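Ofchtiv-allosamidin (Ostrinia furnacalis, PDB 6JMB) probably hydrolyses the beta-1,4 links of chitin, as a group IV insect chitinase of glycoside hydrolase family 18, and binds the inhibitor allosamidin. Local coordinates at residues L209-G214 against S221-V226; V190-M195 against N228-W233. One frame throughout, in Å; residues are numbered along the deposited sequence.

Contact 1. Residues L209-G214 against S221-V226; sequences LFISEG and STLYNV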
loop_
_atom_site.group_PDB
_atom_site.type_symbol
_atom_site.label_atom_id
_atom_site.label_comp_id
_atom_site.label_asym_id
_atom_site.label_seq_id
_atom_site.Cartn_x
_atom_site.Cartn_y
_atom_site.Cartn_z
ATOM N N LEU A 209 -9.757 3.501 11.533
ATOM C CA LEU A 209 -9.192 4.819 11.796
ATOM C C LEU A 209 -8.851 4.984 13.272
ATOM O O LEU A 209 -7.770 5.479 13.619
ATOM C CB LEU A 209 -10.181 5.893 11.345
ATOM C CG LEU A 209 -9.698 7.320 11.102
ATOM C CD1 LEU A 209 -8.410 7.332 10.294
ATOM C CD2 LEU A 209 -10.795 8.088 10.371
ATOM N N PHE A 210 -9.752 4.562 14.152
ATOM C CA PHE A 210 -9.591 4.726 15.592
ATOM C C PHE A 210 -9.820 3.364 16.244
ATOM O O PHE A 210 -9.797 2.318 15.584
ATOM C CB PHE A 210 -10.571 5.785 16.119
ATOM C CG PHE A 210 -10.484 7.104 15.412
ATOM C CD1 PHE A 210 -9.381 7.929 15.590
ATOM C CD2 PHE A 210 -11.511 7.532 14.583
ATOM C CE1 PHE A 210 -9.302 9.153 14.943
ATOM C CE2 PHE A 210 -11.442 8.759 13.940
ATOM C CZ PHE A 210 -10.334 9.570 14.117
ATOM N N ILE A 211 -10.065 3.367 17.558
ATOM C CA ILE A 211 -10.435 2.161 18.297
ATOM C C ILE A 211 -11.597 1.456 17.600
ATOM O O ILE A 211 -12.449 2.105 16.983
ATOM C CB ILE A 211 -10.765 2.500 19.766
ATOM C CG1 ILE A 211 -10.840 1.237 20.623
ATOM C CG2 ILE A 211 -12.069 3.302 19.869
ATOM C CD1 ILE A 211 -10.808 1.541 22.122
ATOM N N SER A 212 -11.621 0.128 17.672
ATOM C CA SER A 212 -12.640 -0.703 17.047
ATOM C C SER A 212 -13.558 -1.316 18.099
ATOM O O SER A 212 -13.195 -1.455 19.272
ATOM C CB SER A 212 -11.996 -1.843 16.250
ATOM O OG SER A 212 -11.142 -1.335 15.234
ATOM N N GLU A 213 -14.756 -1.699 17.654
ATOM C CA GLU A 213 -15.664 -2.457 18.508
ATOM C C GLU A 213 -14.951 -3.686 19.054
ATOM O O GLU A 213 -14.243 -4.390 18.327
ATOM C CB GLU A 213 -16.890 -2.903 17.704
ATOM C CG GLU A 213 -17.866 -1.785 17.384
ATOM C CD GLU A 213 -18.970 -2.213 16.429
ATOM O OE1 GLU A 213 -19.133 -3.426 16.191
ATOM O OE2 GLU A 213 -19.686 -1.336 15.908
ATOM N N GLY A 214 -15.124 -3.930 20.353
ATOM C CA GLY A 214 -14.542 -5.091 20.986
ATOM C C GLY A 214 -13.146 -4.905 21.527
ATOM O O GLY A 214 -12.596 -5.854 22.102
ATOM N N SER A 221 -3.213 3.692 22.918
ATOM C CA SER A 221 -2.151 4.058 21.989
ATOM C C SER A 221 -1.433 2.852 21.399
ATOM O O SER A 221 -0.721 3.011 20.402
ATOM C CB SER A 221 -1.135 4.971 22.679
ATOM O OG SER A 221 -0.424 4.263 23.675
ATOM N N THR A 222 -1.603 1.662 21.974
ATOM C CA THR A 222 -0.947 0.459 21.479
ATOM C C THR A 222 -1.763 -0.279 20.426
ATOM O O THR A 222 -1.259 -1.239 19.831
ATOM C CB THR A 222 -0.644 -0.501 22.638
ATOM O OG1 THR A 222 -1.871 -1.044 23.150
ATOM C CG2 THR A 222 0.101 0.219 23.755
ATOM N N LEU A 223 -3.004 0.136 20.181
ATOM C CA LEU A 223 -3.846 -0.570 19.229
ATOM C C LEU A 223 -3.382 -0.305 17.802
ATOM O O LEU A 223 -2.781 0.730 17.499
ATOM C CB LEU A 223 -5.306 -0.136 19.389
ATOM C CG LEU A 223 -5.926 -0.413 20.766
ATOM C CD1 LEU A 223 -7.268 0.298 20.884
ATOM C CD2 LEU A 223 -6.092 -1.899 21.013
ATOM N N TYR A 224 -3.668 -1.253 16.916
ATOM C CA TYR A 224 -3.263 -1.134 15.514
ATOM C C TYR A 224 -4.357 -0.394 14.758
ATOM O O TYR A 224 -5.338 -0.997 14.316
ATOM C CB TYR A 224 -3.028 -2.508 14.903
ATOM C CG TYR A 224 -1.927 -3.342 15.529
ATOM C CD1 TYR A 224 -0.990 -2.791 16.392
ATOM C CD2 TYR A 224 -1.835 -4.700 15.242
ATOM C CE1 TYR A 224 0.018 -3.573 16.950
ATOM C CE2 TYR A 224 -0.842 -5.485 15.794
ATOM C CZ TYR A 224 0.079 -4.916 16.646
ATOM O OH TYR A 224 1.068 -5.703 17.197
ATOM N N ASN A 225 -4.203 0.921 14.613
ATOM C CA ASN A 225 -5.148 1.697 13.823
ATOM C C ASN A 225 -4.426 2.850 13.130
ATOM O O ASN A 225 -3.266 3.161 13.422
ATOM C CB ASN A 225 -6.392 2.111 14.635
ATOM C CG ASN A 225 -6.055 2.933 15.871
ATOM O OD1 ASN A 225 -5.355 3.940 15.792
ATOM N ND2 ASN A 225 -6.578 2.510 17.021
ATOM N N VAL A 226 -5.125 3.456 12.170
ATOM C CA VAL A 226 -4.520 4.470 11.310
ATOM C C VAL A 226 -4.083 5.679 12.128
ATOM O O VAL A 226 -2.982 6.210 11.942
ATOM C CB VAL A 226 -5.495 4.863 10.186
ATOM C CG1 VAL A 226 -4.932 6.017 9.363
ATOM C CG2 VAL A 226 -5.801 3.654 9.304
#

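Contact 2. Residues V190-M195 against N228-W233; sequences VMTYDM and NAVQYW. With AMI (allosamizoline), chain C.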
loop_
_atom_site.group_PDB
_atom_site.type_symbol
_atom_site.label_atom_id
_atom_site.label_comp_id
_atom_site.label_asym_id
_atom_site.label_seq_id
_atom_site.Cartn_x
_atom_site.Cartn_y
_atom_site.Cartn_z
ATOM N N VAL A 190 3.221 5.663 4.254
ATOM C CA VAL A 190 2.983 4.827 5.426
ATOM C C VAL A 190 1.864 3.847 5.099
ATOM O O VAL A 190 0.771 4.250 4.687
ATOM C CB VAL A 190 2.641 5.679 6.656
ATOM C CG1 VAL A 190 2.533 4.804 7.889
ATOM C CG2 VAL A 190 3.697 6.761 6.865
ATOM N N MET A 191 2.137 2.556 5.269
ATOM C CA MET A 191 1.194 1.509 4.861
ATOM C C MET A 191 0.167 1.271 5.970
ATOM O O MET A 191 0.173 0.259 6.677
ATOM C CB MET A 191 1.937 0.235 4.481
ATOM C CG MET A 191 2.774 0.389 3.223
ATOM S SD MET A 191 3.475 -1.172 2.643
ATOM C CE MET A 191 4.824 -1.384 3.803
ATOM N N THR A 192 -0.748 2.237 6.092
ATOM C CA THR A 192 -1.784 2.248 7.128
ATOM C C THR A 192 -2.965 1.342 6.756
ATOM O O THR A 192 -4.105 1.770 6.579
ATOM C CB THR A 192 -2.201 3.683 7.446
ATOM O OG1 THR A 192 -2.177 4.478 6.248
ATOM C CG2 THR A 192 -1.251 4.303 8.470
ATOM N N TYR A 193 -2.653 0.055 6.646
ATOM C CA TYR A 193 -3.614 -1.007 6.375
ATOM C C TYR A 193 -2.931 -2.311 6.764
ATOM O O TYR A 193 -1.820 -2.305 7.299
ATOM C CB TYR A 193 -4.109 -0.983 4.920
ATOM C CG TYR A 193 -3.044 -0.627 3.907
ATOM C CD1 TYR A 193 -2.025 -1.518 3.596
ATOM C CD2 TYR A 193 -3.052 0.604 3.270
ATOM C CE1 TYR A 193 -1.048 -1.195 2.665
ATOM C CE2 TYR A 193 -2.084 0.932 2.337
ATOM C CZ TYR A 193 -1.087 0.033 2.052
ATOM O OH TYR A 193 -0.117 0.362 1.132
ATOM N N ASP A 194 -3.605 -3.439 6.514
ATOM C CA ASP A 194 -3.155 -4.728 7.051
ATOM C C ASP A 194 -3.023 -4.678 8.571
ATOM O O ASP A 194 -2.210 -5.396 9.165
ATOM C CB ASP A 194 -1.854 -5.212 6.406
ATOM C CG ASP A 194 -1.938 -5.262 4.905
ATOM O OD1 ASP A 194 -2.988 -5.690 4.387
ATOM O OD2 ASP A 194 -0.952 -4.875 4.245
ATOM N N MET A 195 -3.829 -3.825 9.201
ATOM C CA MET A 195 -3.787 -3.698 10.653
ATOM C C MET A 195 -4.226 -4.989 11.315
ATOM O O MET A 195 -3.683 -5.380 12.360
ATOM C CB MET A 195 -4.698 -2.551 11.076
ATOM C CG MET A 195 -4.247 -1.204 10.555
ATOM S SD MET A 195 -2.889 -0.574 11.549
ATOM C CE MET A 195 -2.420 0.883 10.616
ATOM N N ASN A 228 -3.238 5.921 15.313
ATOM C CA ASN A 228 -2.047 5.659 16.115
ATOM C C ASN A 228 -0.793 5.643 15.250
ATOM O O ASN A 228 0.250 6.177 15.646
ATOM C CB ASN A 228 -2.190 4.346 16.882
ATOM C CG ASN A 228 -3.073 4.476 18.107
ATOM O OD1 ASN A 228 -3.289 5.575 18.625
ATOM N ND2 ASN A 228 -3.590 3.354 18.572
ATOM N N ALA A 229 -0.887 5.067 14.049
ATOM C CA ALA A 229 0.274 4.984 13.170
ATOM C C ALA A 229 0.687 6.360 12.669
ATOM O O ALA A 229 1.872 6.709 12.694
ATOM C CB ALA A 229 -0.027 4.057 11.992
ATOM N N VAL A 230 -0.277 7.152 12.194
ATOM C CA VAL A 230 0.042 8.488 11.694
ATOM C C VAL A 230 0.652 9.337 12.798
ATOM O O VAL A 230 1.670 10.011 12.599
ATOM C CB VAL A 230 -1.203 9.149 11.078
ATOM C CG1 VAL A 230 -0.944 10.640 10.840
ATOM C CG2 VAL A 230 -1.571 8.452 9.768
ATOM N N GLN A 231 0.043 9.306 13.986
ATOM C CA GLN A 231 0.570 10.110 15.078
ATOM C C GLN A 231 1.946 9.623 15.513
ATOM O O GLN A 231 2.787 10.443 15.898
ATOM C CB GLN A 231 -0.420 10.159 16.242
ATOM C CG GLN A 231 -1.759 10.809 15.884
ATOM C CD GLN A 231 -1.598 12.190 15.281
ATOM O OE1 GLN A 231 -0.888 13.036 15.824
ATOM N NE2 GLN A 231 -2.254 12.425 14.145
ATOM N N TYR A 232 2.211 8.313 15.431
ATOM C CA TYR A 232 3.563 7.836 15.719
ATOM C C TYR A 232 4.575 8.444 14.749
ATOM O O TYR A 232 5.601 8.995 15.168
ATOM C CB TYR A 232 3.666 6.304 15.688
ATOM C CG TYR A 232 5.132 5.936 15.726
ATOM C CD1 TYR A 232 5.864 6.097 16.893
ATOM C CD2 TYR A 232 5.807 5.532 14.578
ATOM C CE1 TYR A 232 7.216 5.832 16.933
ATOM C CE2 TYR A 232 7.166 5.262 14.609
ATOM C CZ TYR A 232 7.860 5.420 15.791
ATOM O OH TYR A 232 9.210 5.163 15.824
ATOM N N TRP A 233 4.302 8.351 13.445
ATOM C CA TRP A 233 5.264 8.828 12.457
ATOM C C TRP A 233 5.488 10.327 12.581
ATOM O O TRP A 233 6.629 10.797 12.489
ATOM C CB TRP A 233 4.850 8.403 11.044
ATOM C CG TRP A 233 5.226 6.972 10.789
ATOM C CD1 TRP A 233 4.491 5.859 11.088
ATOM C CD2 TRP A 233 6.461 6.499 10.233
ATOM N NE1 TRP A 233 5.190 4.721 10.742
ATOM C CE2 TRP A 233 6.398 5.091 10.210
ATOM C CE3 TRP A 233 7.607 7.135 9.739
ATOM C CZ2 TRP A 233 7.438 4.309 9.725
ATOM C CZ3 TRP A 233 8.643 6.354 9.254
ATOM C CH2 TRP A 233 8.548 4.956 9.245
HETATM C C1 AMI C . 1.642 -3.815 0.502
HETATM C C2 AMI C . 3.018 -4.372 -0.043
HETATM C C3 AMI C . 2.635 -5.305 -1.079
HETATM C C4 AMI C . 1.243 -5.889 -0.600
HETATM C C5 AMI C . 0.557 -4.666 -0.212
HETATM C C6 AMI C . -0.696 -4.919 0.705
HETATM C C7 AMI C . 2.822 -2.213 -0.480
HETATM C C8 AMI C . 4.543 -0.612 -1.459
HETATM C C9 AMI C . 2.205 0.240 -0.845
HETATM N N2 AMI C . 3.669 -3.331 -0.490
HETATM N N7 AMI C . 3.197 -0.866 -0.928
HETATM O O3 AMI C . 3.643 -6.298 -1.263
HETATM O O4 AMI C . 0.469 -6.512 -1.616
HETATM O O6 AMI C . -0.289 -5.692 1.816
HETATM O O7 AMI C . 1.575 -2.457 0.012
#

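Contact 1. Residues L209-G214 against S221-V226
The long loop between strand 187-190 and helix 226-235 of the TIM barrel folds back on itself where Leu209-Ile211 runs beside Leu223-Val226. The two lengths of chain head in nearly opposite directions, 163° apart, but form no strand ladder and touch mostly through side chains. At the helix end, CD1 of Leu209 reaches CB of Val226 at 3.8 Å and lies equally near its CG1. The Leu209 CB points away from its partner, but CG set opposite the backbone N (chi1 -161°) and the further turn at chi2 (46°) swing that methyl back. At the other end, CG1 of Ile211 meets CD1 of Leu223 at 3.7 Å, a small apolar patch. Between them the Asn225 side chain packs against the Leu209-Phe210 backbone, its ND2 3.4 Å from C of Phe210. Its CG is tucked between the backbone N and carbonyl carbon, and OD1 accepts from N of Asn228, so Asn225 is the N-cap of the helix. Leu209 CG also rests 3.6 Å above the Phe210 ring, near its rim. Backbone hydrogen bonds tie Leu209 to Asn227 and Val226 to Pro208, while Leu209 and Phe210 pack on Tyr333 of helix 324-336, and Val226 opens helix 226-235.

Contact 2. Residues V190-M195 against N228-W233
Val190 lays a methyl over the indole of Trp233 in a CH-pi contact: CG1, anti to the backbone N (chi1 -174°), stands 4.2 Å from the centroid of the five-membered ring, 28° off its normal, and is nearest to CD1 and NE1. Trp233 NE1 is hydrogen-bonded to O of Ala167, which fixes how the indole is turned. One helical turn earlier, Ala229 CB takes CG2 of Thr192 at 3.7 Å, and CE of Met195 comes to Ala229 CB at 4.2 Å. Thr192 OG1 is hydrogen-bonded to O of Gly246, leaving its methyl for the helix. This is the wall of a family 18 TIM barrel, where strand 187-190 and the residues after it pack against helix 226-235. Two successive inverse gamma turns, centred on Met191 and Thr192, lead into the allosamizoline pocket, where Met191 SD lies 3.4 Å from AMI C7. Asp194 OD2 accepts a 2.6 Å hydrogen bond from AMI O6, while OD1 is held by Arg252 and Tyr250. Tyr193 OH gives AMI O7, at the edge of its ring, a weak 3.5 Å hydrogen bond and lies 3.1 Å from AMI C9. A phenylalanine in its place would probably cost O7 its weak donor and C9 the hydroxyl packed against it.

How the contacts relate
Contact 1 is nested within the loop that contact 2 closes, and their centres lie 10 Å apart on the same side of the chain's centre. Helix 226-235 joins them: its first residue, Val226, belongs to contact 1 and its next turns to contact 2. At the junction, Asn228 ND2 probably donates a hydrogen bond to O of Leu223 at 2.9 Å. Met195 meets the same loop by packing, its O lying 3.5 Å from Tyr224 CD2 and its SD 3.7 Å from Asn225 N. In contact 2, Met191, Tyr193 and Asp194 touch allosamizoline directly, whereas the Val226 side chain is about 13 Å from it, so contact 1 lies away from the ligand.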